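Side-chain contacts in Poly(Beta-D-mannuronate) lyase (Pseudopedobacter saltans, PDB 7O79), which probably cleaves poly(beta-D-mannuronate), the mannuronate-rich form of alginate, by a lyase reaction, as a parallel beta-helix enzyme of polysaccharide lyase family 6: residues 89-94 with 101-106; 162-165 with 171-174; 198-203 with 209-214. One frame throughout, in Å; residues are numbered along the deposited sequence.

Interaction 1. Residues 89-94 with 101-106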
ATOM      1  N   SER A  89      -1.911   7.321 -16.263  1.00 27.42           N
ATOM      2  CA  SER A  89      -0.804   7.004 -15.370  1.00 24.80           C
ATOM      3  C   SER A  89       0.503   7.329 -16.076  1.00 25.09           C
ATOM      4  O   SER A  89       0.615   7.195 -17.300  1.00 25.47           O
ATOM      5  CB  SER A  89      -0.818   5.527 -14.941  1.00 27.80           C
ATOM      6  OG  SER A  89       0.289   5.236 -14.085  1.00 25.95           O
ATOM      7  N   VAL A  90       1.497   7.768 -15.308  1.00 24.43           N
ATOM      8  CA  VAL A  90       2.792   8.054 -15.928  1.00 25.69           C
ATOM      9  C   VAL A  90       3.415   6.768 -16.466  1.00 24.00           C
ATOM     10  O   VAL A  90       3.909   6.719 -17.598  1.00 27.25           O
ATOM     11  CB  VAL A  90       3.722   8.759 -14.930  1.00 23.43           C
ATOM     12  CG1 VAL A  90       5.107   8.901 -15.499  1.00 24.82           C
ATOM     13  CG2 VAL A  90       3.145  10.122 -14.553  1.00 24.96           C
ATOM     14  N   ILE A  91       3.403   5.713 -15.665  1.00 21.94           N
ATOM     15  CA  ILE A  91       3.945   4.417 -16.051  1.00 25.10           C
ATOM     16  C   ILE A  91       2.832   3.390 -15.916  1.00 23.93           C
ATOM     17  O   ILE A  91       2.087   3.402 -14.926  1.00 25.64           O
ATOM     18  CB  ILE A  91       5.158   4.041 -15.175  1.00 24.95           C
ATOM     19  CG1 ILE A  91       6.346   4.939 -15.521  1.00 25.24           C
ATOM     20  CG2 ILE A  91       5.529   2.570 -15.396  1.00 25.20           C
ATOM     21  CD1 ILE A  91       7.385   5.004 -14.459  1.00 28.65           C
ATOM     22  N   GLN A  92       2.712   2.492 -16.890  1.00 22.90           N
ATOM     23  CA  GLN A  92       1.625   1.525 -16.851  1.00 23.29           C
ATOM     24  C   GLN A  92       2.094   0.139 -17.279  1.00 26.65           C
ATOM     25  O   GLN A  92       2.691  -0.019 -18.351  1.00 24.76           O
ATOM     26  CB  GLN A  92       0.450   1.996 -17.713  1.00 24.52           C
ATOM     27  CG  GLN A  92      -0.811   1.180 -17.492  1.00 29.36           C
ATOM     28  CD  GLN A  92      -2.087   1.922 -17.873  1.00 36.25           C
ATOM     29  OE1 GLN A  92      -2.156   3.153 -17.796  1.00 35.75           O
ATOM     30  NE2 GLN A  92      -3.093   1.171 -18.314  1.00 33.06           N
ATOM     31  N   PHE A  93       1.832  -0.861 -16.424  1.00 25.26           N
ATOM     32  CA  PHE A  93       2.139  -2.267 -16.714  1.00 25.14           C
ATOM     33  C   PHE A  93       0.873  -2.895 -17.285  1.00 23.65           C
ATOM     34  O   PHE A  93      -0.034  -3.258 -16.534  1.00 26.98           O
ATOM     35  CB  PHE A  93       2.579  -3.017 -15.456  1.00 23.08           C
ATOM     36  CG  PHE A  93       3.938  -2.595 -14.906  1.00 26.13           C
ATOM     37  CD1 PHE A  93       4.052  -1.502 -14.056  1.00 25.63           C
ATOM     38  CD2 PHE A  93       5.089  -3.319 -15.214  1.00 24.56           C
ATOM     39  CE1 PHE A  93       5.294  -1.115 -13.540  1.00 25.71           C
ATOM     40  CE2 PHE A  93       6.343  -2.943 -14.694  1.00 23.41           C
ATOM     41  CZ  PHE A  93       6.445  -1.853 -13.855  1.00 23.59           C
ATOM     42  N   ASN A  94       0.815  -3.047 -18.612  1.00 22.40           N
ATOM     43  CA  ASN A  94      -0.360  -3.607 -19.275  1.00 24.99           C
ATOM     44  C   ASN A  94      -0.186  -5.062 -19.689  1.00 26.96           C
ATOM     45  O   ASN A  94      -1.064  -5.605 -20.361  1.00 23.89           O
ATOM     46  CB  ASN A  94      -0.735  -2.787 -20.514  1.00 26.02           C
ATOM     47  CG  ASN A  94      -1.347  -1.455 -20.158  1.00 31.36           C
ATOM     48  OD1 ASN A  94      -2.232  -1.385 -19.305  1.00 25.92           O
ATOM     49  ND2 ASN A  94      -0.889  -0.389 -20.822  1.00 28.64           N
ATOM     50  N   GLU A 101      13.136  -0.606 -13.442  1.00 21.43           N
ATOM     51  CA  GLU A 101      14.096  -0.398 -12.373  1.00 25.60           C
ATOM     52  C   GLU A 101      14.968   0.806 -12.668  1.00 25.50           C
ATOM     53  O   GLU A 101      15.075   1.257 -13.809  1.00 24.45           O
ATOM     54  CB  GLU A 101      14.922  -1.664 -12.088  1.00 28.98           C
ATOM     55  CG  GLU A 101      15.576  -2.348 -13.242  1.00 35.15           C
ATOM     56  CD  GLU A 101      16.310  -3.616 -12.773  1.00 41.11           C
ATOM     57  OE1 GLU A 101      16.774  -4.393 -13.619  1.00 43.31           O
ATOM     58  OE2 GLU A 101      16.452  -3.821 -11.542  1.00 46.02           O
ATOM     59  N   ASN A 102      15.528   1.355 -11.584  1.00 24.84           N
ATOM     60  CA  ASN A 102      16.454   2.484 -11.618  1.00 28.90           C
ATOM     61  C   ASN A 102      15.827   3.713 -12.273  1.00 26.15           C
ATOM     62  O   ASN A 102      16.503   4.478 -12.949  1.00 29.52           O
ATOM     63  CB  ASN A 102      17.770   2.107 -12.309  1.00 30.04           C
ATOM     64  CG  ASN A 102      18.979   2.789 -11.670  1.00 31.85           C
ATOM     65  OD1 ASN A 102      18.922   3.213 -10.515  1.00 32.33           O
ATOM     66  ND2 ASN A 102      20.080   2.886 -12.414  1.00 32.53           N
ATOM     67  N   THR A 103      14.535   3.928 -12.036  1.00 23.22           N
ATOM     68  CA  THR A 103      13.783   5.028 -12.627  1.00 25.90           C
ATOM     69  C   THR A 103      13.229   5.933 -11.534  1.00 26.94           C
ATOM     70  O   THR A 103      12.866   5.465 -10.457  1.00 27.55           O
ATOM     71  CB  THR A 103      12.651   4.468 -13.508  1.00 24.76           C
ATOM     72  OG1 THR A 103      13.235   3.743 -14.594  1.00 23.32           O
ATOM     73  CG2 THR A 103      11.708   5.574 -14.042  1.00 24.47           C
ATOM     74  N   ALA A 104      13.210   7.239 -11.788  1.00 24.87           N
ATOM     75  CA  ALA A 104      12.653   8.190 -10.840  1.00 27.45           C
ATOM     76  C   ALA A 104      11.579   9.033 -11.512  1.00 26.61           C
ATOM     77  O   ALA A 104      11.609   9.258 -12.723  1.00 29.64           O
ATOM     78  CB  ALA A 104      13.729   9.108 -10.245  1.00 23.49           C
ATOM     79  N   ILE A 105      10.606   9.461 -10.710  1.00 26.85           N
ATOM     80  CA  ILE A 105       9.590  10.419 -11.115  1.00 28.21           C
ATOM     81  C   ILE A 105       9.669  11.551 -10.107  1.00 28.73           C
ATOM     82  O   ILE A 105       9.546  11.313  -8.900  1.00 25.61           O
ATOM     83  CB  ILE A 105       8.183   9.807 -11.128  1.00 27.39           C
ATOM     84  CG1 ILE A 105       8.101   8.625 -12.086  1.00 25.84           C
ATOM     85  CG2 ILE A 105       7.177  10.856 -11.563  1.00 25.78           C
ATOM     86  CD1 ILE A 105       6.715   7.991 -12.117  1.00 25.59           C
ATOM     87  N   VAL A 106       9.891  12.774 -10.587  1.00 29.10           N
ATOM     88  CA  VAL A 106      10.209  13.900  -9.708  1.00 29.59           C
ATOM     89  C   VAL A 106       9.257  15.048 -10.019  1.00 27.94           C
ATOM     90  O   VAL A 106       9.228  15.538 -11.152  1.00 30.58           O
ATOM     91  CB  VAL A 106      11.675  14.341  -9.861  1.00 27.01           C
ATOM     92  CG1 VAL A 106      11.963  15.608  -9.051  1.00 30.27           C
ATOM     93  CG2 VAL A 106      12.623  13.216  -9.457  1.00 29.53           C
TER

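Interaction 2. Residues 162-165 with 171-174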
ATOM      1  N   LYS A 162       9.118   9.732  -1.294  1.00 25.68           N
ATOM      2  CA  LYS A 162       9.622  10.845  -0.508  1.00 27.67           C
ATOM      3  C   LYS A 162       8.815  12.110  -0.769  1.00 27.37           C
ATOM      4  O   LYS A 162       8.549  12.449  -1.925  1.00 27.16           O
ATOM      5  CB  LYS A 162      11.086  11.114  -0.838  1.00 29.92           C
ATOM      6  CG  LYS A 162      11.667  12.302  -0.097  1.00 33.39           C
ATOM      7  CD  LYS A 162      13.099  12.563  -0.515  1.00 37.35           C
ATOM      8  CE  LYS A 162      13.893  13.241   0.600  1.00 46.14           C
ATOM      9  NZ  LYS A 162      15.230  13.697   0.112  1.00 47.23           N
ATOM     10  N   ASP A 163       8.483  12.827   0.309  1.00 24.94           N
ATOM     11  CA  ASP A 163       7.880  14.164   0.239  1.00 28.87           C
ATOM     12  C   ASP A 163       6.665  14.175  -0.684  1.00 26.18           C
ATOM     13  O   ASP A 163       6.630  14.851  -1.718  1.00 29.40           O
ATOM     14  CB  ASP A 163       8.890  15.224  -0.217  1.00 30.16           C
ATOM     15  CG  ASP A 163      10.103  15.328   0.687  1.00 32.95           C
ATOM     16  OD1 ASP A 163       9.984  15.112   1.909  1.00 34.08           O
ATOM     17  OD2 ASP A 163      11.183  15.663   0.172  1.00 38.08           O
ATOM     18  N   ILE A 164       5.665  13.395  -0.300  1.00 23.94           N
ATOM     19  CA  ILE A 164       4.399  13.418  -1.022  1.00 26.23           C
ATOM     20  C   ILE A 164       3.552  14.419  -0.241  1.00 25.91           C
ATOM     21  O   ILE A 164       3.096  14.102   0.871  1.00 24.00           O
ATOM     22  CB  ILE A 164       3.760  12.021  -1.098  1.00 24.56           C
ATOM     23  CG1 ILE A 164       4.780  10.989  -1.623  1.00 26.30           C
ATOM     24  CG2 ILE A 164       2.490  12.064  -1.958  1.00 25.08           C
ATOM     25  CD1 ILE A 164       5.395  11.289  -2.980  1.00 24.29           C
ATOM     26  N   PRO A 165       3.380  15.649  -0.733  1.00 26.23           N
ATOM     27  CA  PRO A 165       2.779  16.695   0.108  1.00 29.58           C
ATOM     28  C   PRO A 165       1.374  16.341   0.585  1.00 25.92           C
ATOM     29  O   PRO A 165       0.578  15.716  -0.118  1.00 24.25           O
ATOM     30  CB  PRO A 165       2.783  17.934  -0.795  1.00 28.87           C
ATOM     31  CG  PRO A 165       2.944  17.434  -2.169  1.00 33.68           C
ATOM     32  CD  PRO A 165       3.716  16.140  -2.078  1.00 27.64           C
ATOM     33  N   GLY A 171      -8.118   9.236  -1.853  1.00 28.00           N
ATOM     34  CA  GLY A 171      -7.671   8.986  -3.201  1.00 23.82           C
ATOM     35  C   GLY A 171      -6.274   9.468  -3.485  1.00 24.70           C
ATOM     36  O   GLY A 171      -5.872   9.474  -4.646  1.00 26.56           O
ATOM     37  N   ARG A 172      -5.519   9.865  -2.466  1.00 23.01           N
ATOM     38  CA  ARG A 172      -4.097  10.179  -2.599  1.00 24.04           C
ATOM     39  C   ARG A 172      -3.253   9.236  -1.741  1.00 23.21           C
ATOM     40  O   ARG A 172      -2.323   9.655  -1.047  1.00 26.62           O
ATOM     41  CB  ARG A 172      -3.830  11.646  -2.257  1.00 24.84           C
ATOM     42  CG  ARG A 172      -4.529  12.615  -3.221  1.00 23.26           C
ATOM     43  CD  ARG A 172      -4.029  14.048  -3.012  1.00 26.63           C
ATOM     44  NE  ARG A 172      -2.596  14.098  -3.266  1.00 24.60           N
ATOM     45  CZ  ARG A 172      -1.702  14.579  -2.414  1.00 26.66           C
ATOM     46  NH1 ARG A 172      -2.104  15.062  -1.240  1.00 26.56           N
ATOM     47  NH2 ARG A 172      -0.405  14.553  -2.725  1.00 26.07           N
ATOM     48  N   GLU A 173      -3.606   7.949  -1.752  1.00 22.77           N
ATOM     49  CA  GLU A 173      -2.797   6.918  -1.120  1.00 22.06           C
ATOM     50  C   GLU A 173      -1.447   6.816  -1.815  1.00 23.29           C
ATOM     51  O   GLU A 173      -1.267   7.265  -2.953  1.00 22.92           O
ATOM     52  CB  GLU A 173      -3.504   5.556  -1.189  1.00 22.76           C
ATOM     53  CG  GLU A 173      -4.904   5.529  -0.575  1.00 23.09           C
ATOM     54  CD  GLU A 173      -6.007   5.894  -1.553  1.00 25.25           C
ATOM     55  OE1 GLU A 173      -7.174   5.542  -1.275  1.00 22.96           O
ATOM     56  OE2 GLU A 173      -5.713   6.529  -2.596  1.00 24.70           O
ATOM     57  N   ILE A 174      -0.480   6.209  -1.128  1.00 21.95           N
ATOM     58  CA  ILE A 174       0.751   5.873  -1.845  1.00 20.04           C
ATOM     59  C   ILE A 174       0.560   4.586  -2.644  1.00 22.35           C
ATOM     60  O   ILE A 174       1.001   4.489  -3.799  1.00 22.32           O
ATOM     61  CB  ILE A 174       1.946   5.782  -0.881  1.00 20.29           C
ATOM     62  CG1 ILE A 174       2.062   7.068  -0.044  1.00 20.95           C
ATOM     63  CG2 ILE A 174       3.237   5.570  -1.677  1.00 19.06           C
ATOM     64  CD1 ILE A 174       1.933   8.381  -0.862  1.00 18.57           C
TER

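Interaction 3. Residues 198-203 with 209-214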
ATOM      1  N   ASN A 198      10.455  -1.294   1.093  1.00 22.20           N
ATOM      2  CA  ASN A 198      10.448   0.074   0.592  1.00 20.54           C
ATOM      3  C   ASN A 198      10.633   1.060   1.744  1.00 22.93           C
ATOM      4  O   ASN A 198      10.338   0.756   2.907  1.00 23.97           O
ATOM      5  CB  ASN A 198       9.143   0.391  -0.144  1.00 20.17           C
ATOM      6  CG  ASN A 198       8.886  -0.546  -1.292  1.00 22.17           C
ATOM      7  OD1 ASN A 198       9.551  -0.478  -2.326  1.00 22.50           O
ATOM      8  ND2 ASN A 198       7.959  -1.482  -1.090  1.00 20.54           N
ATOM      9  N   LEU A 199      11.108   2.252   1.402  1.00 21.58           N
ATOM     10  CA  LEU A 199      11.282   3.356   2.338  1.00 24.05           C
ATOM     11  C   LEU A 199      10.281   4.464   2.030  1.00 25.37           C
ATOM     12  O   LEU A 199      10.241   4.985   0.909  1.00 24.49           O
ATOM     13  CB  LEU A 199      12.706   3.895   2.275  1.00 24.18           C
ATOM     14  CG  LEU A 199      13.035   5.084   3.179  1.00 26.48           C
ATOM     15  CD1 LEU A 199      12.824   4.767   4.650  1.00 23.95           C
ATOM     16  CD2 LEU A 199      14.470   5.539   2.963  1.00 27.71           C
ATOM     17  N   PHE A 200       9.539   4.895   3.029  1.00 24.85           N
ATOM     18  CA  PHE A 200       8.617   5.992   2.900  1.00 23.18           C
ATOM     19  C   PHE A 200       9.102   7.118   3.833  1.00 26.14           C
ATOM     20  O   PHE A 200       9.345   6.878   4.981  1.00 27.43           O
ATOM     21  CB  PHE A 200       7.208   5.615   3.314  1.00 18.61           C
ATOM     22  CG  PHE A 200       6.601   4.491   2.544  1.00 24.10           C
ATOM     23  CD1 PHE A 200       6.946   3.186   2.792  1.00 21.49           C
ATOM     24  CD2 PHE A 200       5.625   4.734   1.628  1.00 20.87           C
ATOM     25  CE1 PHE A 200       6.358   2.165   2.098  1.00 19.55           C
ATOM     26  CE2 PHE A 200       5.046   3.717   0.932  1.00 22.75           C
ATOM     27  CZ  PHE A 200       5.410   2.437   1.163  1.00 21.62           C
ATOM     28  N   GLU A 201       9.282   8.316   3.320  1.00 23.53           N
ATOM     29  CA  GLU A 201       9.664   9.436   4.144  1.00 27.80           C
ATOM     30  C   GLU A 201       8.798  10.634   3.837  1.00 25.28           C
ATOM     31  O   GLU A 201       8.891  11.177   2.784  1.00 27.39           O
ATOM     32  CB  GLU A 201      11.111   9.763   3.927  1.00 36.89           C
ATOM     33  CG  GLU A 201      11.657  10.821   4.849  1.00 42.14           C
ATOM     34  CD  GLU A 201      12.951  10.397   5.458  1.00 50.30           C
ATOM     35  OE1 GLU A 201      13.548   9.437   4.958  1.00 55.67           O
ATOM     36  OE2 GLU A 201      13.376  11.025   6.443  1.00 59.74           O
ATOM     37  N   ARG A 202       8.051  11.086   4.814  1.00 23.94           N
ATOM     38  CA  ARG A 202       7.094  12.161   4.631  1.00 27.73           C
ATOM     39  C   ARG A 202       6.228  11.946   3.384  1.00 25.09           C
ATOM     40  O   ARG A 202       5.952  12.852   2.664  1.00 27.78           O
ATOM     41  CB  ARG A 202       7.774  13.525   4.665  1.00 25.36           C
ATOM     42  CG  ARG A 202       8.196  13.886   6.064  1.00 31.02           C
ATOM     43  CD  ARG A 202       9.421  14.761   6.140  1.00 35.59           C
ATOM     44  NE  ARG A 202       9.568  15.315   7.481  1.00 43.91           N
ATOM     45  CZ  ARG A 202      10.357  14.867   8.454  1.00 40.61           C
ATOM     46  NH1 ARG A 202      11.150  13.839   8.304  1.00 44.16           N
ATOM     47  NH2 ARG A 202      10.353  15.488   9.600  1.00 46.35           N
ATOM     48  N   ALA A 203       5.798  10.714   3.179  1.00 22.49           N
ATOM     49  CA  ALA A 203       4.986  10.315   2.025  1.00 22.85           C
ATOM     50  C   ALA A 203       3.501  10.489   2.326  1.00 24.91           C
ATOM     51  O   ALA A 203       2.687   9.576   2.152  1.00 23.16           O
ATOM     52  CB  ALA A 203       5.306   8.881   1.619  1.00 22.52           C
ATOM     53  N   GLU A 209      -4.665   6.732   4.578  1.00 20.87           N
ATOM     54  CA  GLU A 209      -4.182   5.396   4.262  1.00 23.40           C
ATOM     55  C   GLU A 209      -2.941   5.560   3.398  1.00 22.08           C
ATOM     56  O   GLU A 209      -3.042   5.910   2.225  1.00 21.17           O
ATOM     57  CB  GLU A 209      -5.269   4.579   3.576  1.00 21.26           C
ATOM     58  CG  GLU A 209      -6.533   4.523   4.404  1.00 23.42           C
ATOM     59  CD  GLU A 209      -7.572   3.556   3.852  1.00 28.94           C
ATOM     60  OE1 GLU A 209      -8.776   3.725   4.167  1.00 31.15           O
ATOM     61  OE2 GLU A 209      -7.191   2.628   3.104  1.00 29.16           O
ATOM     62  N   ILE A 210      -1.766   5.366   4.011  1.00 21.65           N
ATOM     63  CA  ILE A 210      -0.517   5.347   3.254  1.00 21.06           C
ATOM     64  C   ILE A 210      -0.551   4.207   2.252  1.00 20.79           C
ATOM     65  O   ILE A 210      -0.313   4.387   1.048  1.00 18.36           O
ATOM     66  CB  ILE A 210       0.685   5.189   4.209  1.00 22.79           C
ATOM     67  CG1 ILE A 210       0.755   6.331   5.222  1.00 24.00           C
ATOM     68  CG2 ILE A 210       1.995   5.109   3.389  1.00 22.84           C
ATOM     69  CD1 ILE A 210       1.770   6.081   6.357  1.00 20.95           C
ATOM     70  N   ILE A 211      -0.814   3.006   2.757  1.00 21.12           N
ATOM     71  CA  ILE A 211      -1.057   1.801   1.974  1.00 20.91           C
ATOM     72  C   ILE A 211      -2.514   1.425   2.203  1.00 21.58           C
ATOM     73  O   ILE A 211      -2.992   1.440   3.344  1.00 23.34           O
ATOM     74  CB  ILE A 211      -0.101   0.666   2.390  1.00 20.03           C
ATOM     75  CG1 ILE A 211       1.318   0.978   1.905  1.00 20.17           C
ATOM     76  CG2 ILE A 211      -0.578  -0.691   1.846  1.00 20.77           C
ATOM     77  CD1 ILE A 211       2.422   0.147   2.573  1.00 22.42           C
ATOM     78  N   SER A 212      -3.232   1.149   1.126  1.00 21.96           N
ATOM     79  CA  SER A 212      -4.639   0.775   1.212  1.00 19.82           C
ATOM     80  C   SER A 212      -4.808  -0.558   0.499  1.00 20.89           C
ATOM     81  O   SER A 212      -4.816  -0.615  -0.735  1.00 23.94           O
ATOM     82  CB  SER A 212      -5.534   1.861   0.620  1.00 22.21           C
ATOM     83  OG  SER A 212      -6.905   1.521   0.736  1.00 21.28           O
ATOM     84  N   LEU A 213      -4.945  -1.629   1.279  1.00 20.36           N
ATOM     85  CA  LEU A 213      -5.269  -2.943   0.742  1.00 19.95           C
ATOM     86  C   LEU A 213      -6.783  -3.074   0.598  1.00 19.49           C
ATOM     87  O   LEU A 213      -7.521  -2.926   1.573  1.00 21.16           O
ATOM     88  CB  LEU A 213      -4.715  -4.054   1.632  1.00 17.98           C
ATOM     89  CG  LEU A 213      -3.235  -3.918   2.024  1.00 20.05           C
ATOM     90  CD1 LEU A 213      -2.778  -5.124   2.838  1.00 20.04           C
ATOM     91  CD2 LEU A 213      -2.389  -3.771   0.762  1.00 18.65           C
ATOM     92  N   LYS A 214      -7.236  -3.366  -0.614  1.00 20.68           N
ATOM     93  CA  LYS A 214      -8.642  -3.593  -0.931  1.00 20.69           C
ATOM     94  C   LYS A 214      -8.790  -4.872  -1.741  1.00 23.51           C
ATOM     95  O   LYS A 214      -9.425  -4.899  -2.798  1.00 24.24           O
ATOM     96  CB  LYS A 214      -9.211  -2.401  -1.694  1.00 23.98           C
ATOM     97  CG  LYS A 214      -9.378  -1.142  -0.839  1.00 20.95           C
ATOM     98  CD  LYS A 214      -9.994  -0.006  -1.662  1.00 25.82           C
ATOM     99  CE  LYS A 214     -10.495   1.123  -0.749  1.00 26.48           C
ATOM    100  NZ  LYS A 214     -10.821   2.371  -1.509  1.00 32.77           N
TER

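Interaction 1. Residues 89-94 with 101-106
Val90 and Ile91 meet Ile105 without any flat group between them, so this contact has no ring face or edge; aromatic rings lie around it. Phe93 stacks with Phe68 and Phe122 of the two neighbouring strands, and Trp119 touches both Val90 and Ile105. The contact itself is methyl against methyl. CD1 of Ile105 reaches CG1 of Val90 at 3.9 Å and CD1 of Ile91 also at 3.9 Å, each pair of side chains sliding past one another in opposite directions. Ile105 holds its CG1 branch beside the backbone N and extends it fully (chi2 180°), which carries the terminal methyl across to the two partners. In the parallel beta-helix, strands 89-93 and 99-106 lie on different faces of the coil, and the chain turns a corner at Val90 and Ile91, so two successive residues both face the interior. The hydroxyl of Ser89 spans this corner, giving a hydrogen bond from OG to Ile91 O at 2.7 Å, with the donor above the carbonyl plane. On the other segment, Thr103 adds a looser touch, its CG2 lying 4.4 Å from CD1 of Ile91. Phe80 lies against Val90 and Ile91, and Phe134 against Ile105.

Interaction 2. Residues 162-165 with 171-174
Ile164 and Ile174 mark the nearest approach of the two backbones, with their CA atoms 8.4 Å apart; both segments are irregular chain, so the link is made by side chains and one backbone carbonyl. Gly171 has a positive phi (104°), at which a CB would press against the preceding carbonyl oxygen. Arg172, next to it, grips a single atom with two nitrogens: NH1 and NH2 each donate to Pro165 O at 3.0 Å. The oxygen lies at the guanidinium edge and practically in its plane, so the paired bonds fix the rotation of the group. A bend at chi3 (61°) brings the guanidinium edge to this carbonyl, while NE is taken by Asn139 O. Beside the polar grip, CG2 of Ile164 stands 3.9 Å from Arg172 NH2, oblique to the guanidinium, and also 3.9 Å from CD1 of Ile174. The two isoleucines cross obliquely, the methyl end of Ile174 resting against both branches of Ile164. Glu206 of the next coil receives Gly171 N and Arg172 N at its OE2, anchoring this part of the loop. The contact thus draws together the two ends of the loop connecting strand 155-162 with strand 175-177, while Ile174 packs on Ile210 of strand 209-214.

Interaction 3. Residues 198-203 with 209-214
Phe200 makes the close contacts from its segment, its ring meeting one methyl from each of two successive isoleucines. CD2 of Phe200 lies 4.1 Å from CG2 of Ile210, and CE2 of the ring is almost as near the same methyl. Farther out, CZ of Phe200 stands 4.0 Å from CD1 of Ile211. Both methyls approach the ring obliquely, and the side chains differ in their crossing: Ile210 runs at a slant to Phe200, Ile211 at about a right angle. Ile211 gets there by extension, since a chi2 of 164° stretches CD1 towards the ring although its CB does not point at strand 194-201. Ile210 instead uses its short branch, CG2, which the side chain keeps anti to the backbone N. No hydrogen bond joins the segments, and all three touching residues are buried.

In the next shell, the ring of Phe200 meets that of Phe161 in strand 155-162, their planes inclined by about 20°, while Val225 of strand 219-226 touches both Phe200 and Ile210. Asn198, two residues before Phe200, binds the adjoining strand: its OD1 accepts from Cys159 N and its ND2 donates to Val156 O. On the other segment the hydroxyl of Ser212 gives a 2.6 Å hydrogen bond from OG to Glu209 OE2, nearly along the C-O axis of that oxygen. It links the residues on the two sides of the corner at Ile210 and Ile211. Glu209 OE1 has a long, weak ion pair with Arg259.

Aromatic and aliphatic residues stacked coil upon coil, with residues from different faces of one coil meeting in the interior, are characteristic of the right-handed parallel beta-helix of the pectate lyase-like clan, to which this chondroitinase B family belongs.

How the interactions relate
All three contacts are buried, but their chemistry differs. Interactions 1 and 3 are wholly apolar across their segments and repeat one scheme in separate coils: two residues at a corner pack mainly on one residue of the longer strand, an isoleucine in interaction 1, where a threonine adds a looser touch, and a phenylalanine in interaction 3. Their centres lie about 17 Å apart, and their strands belong to the same two runs of parallel strands. Interaction 2, at a loop, combines an isoleucine pair with an arginine-to-carbonyl grip and reaches partly exposed Pro165. It adjoins interaction 3 directly: Ile174 N lies 2.8 Å from Ile210 O and Asp163 N 3.0 Å from Glu201 O, both probable hydrogen bonds between neighbouring coils.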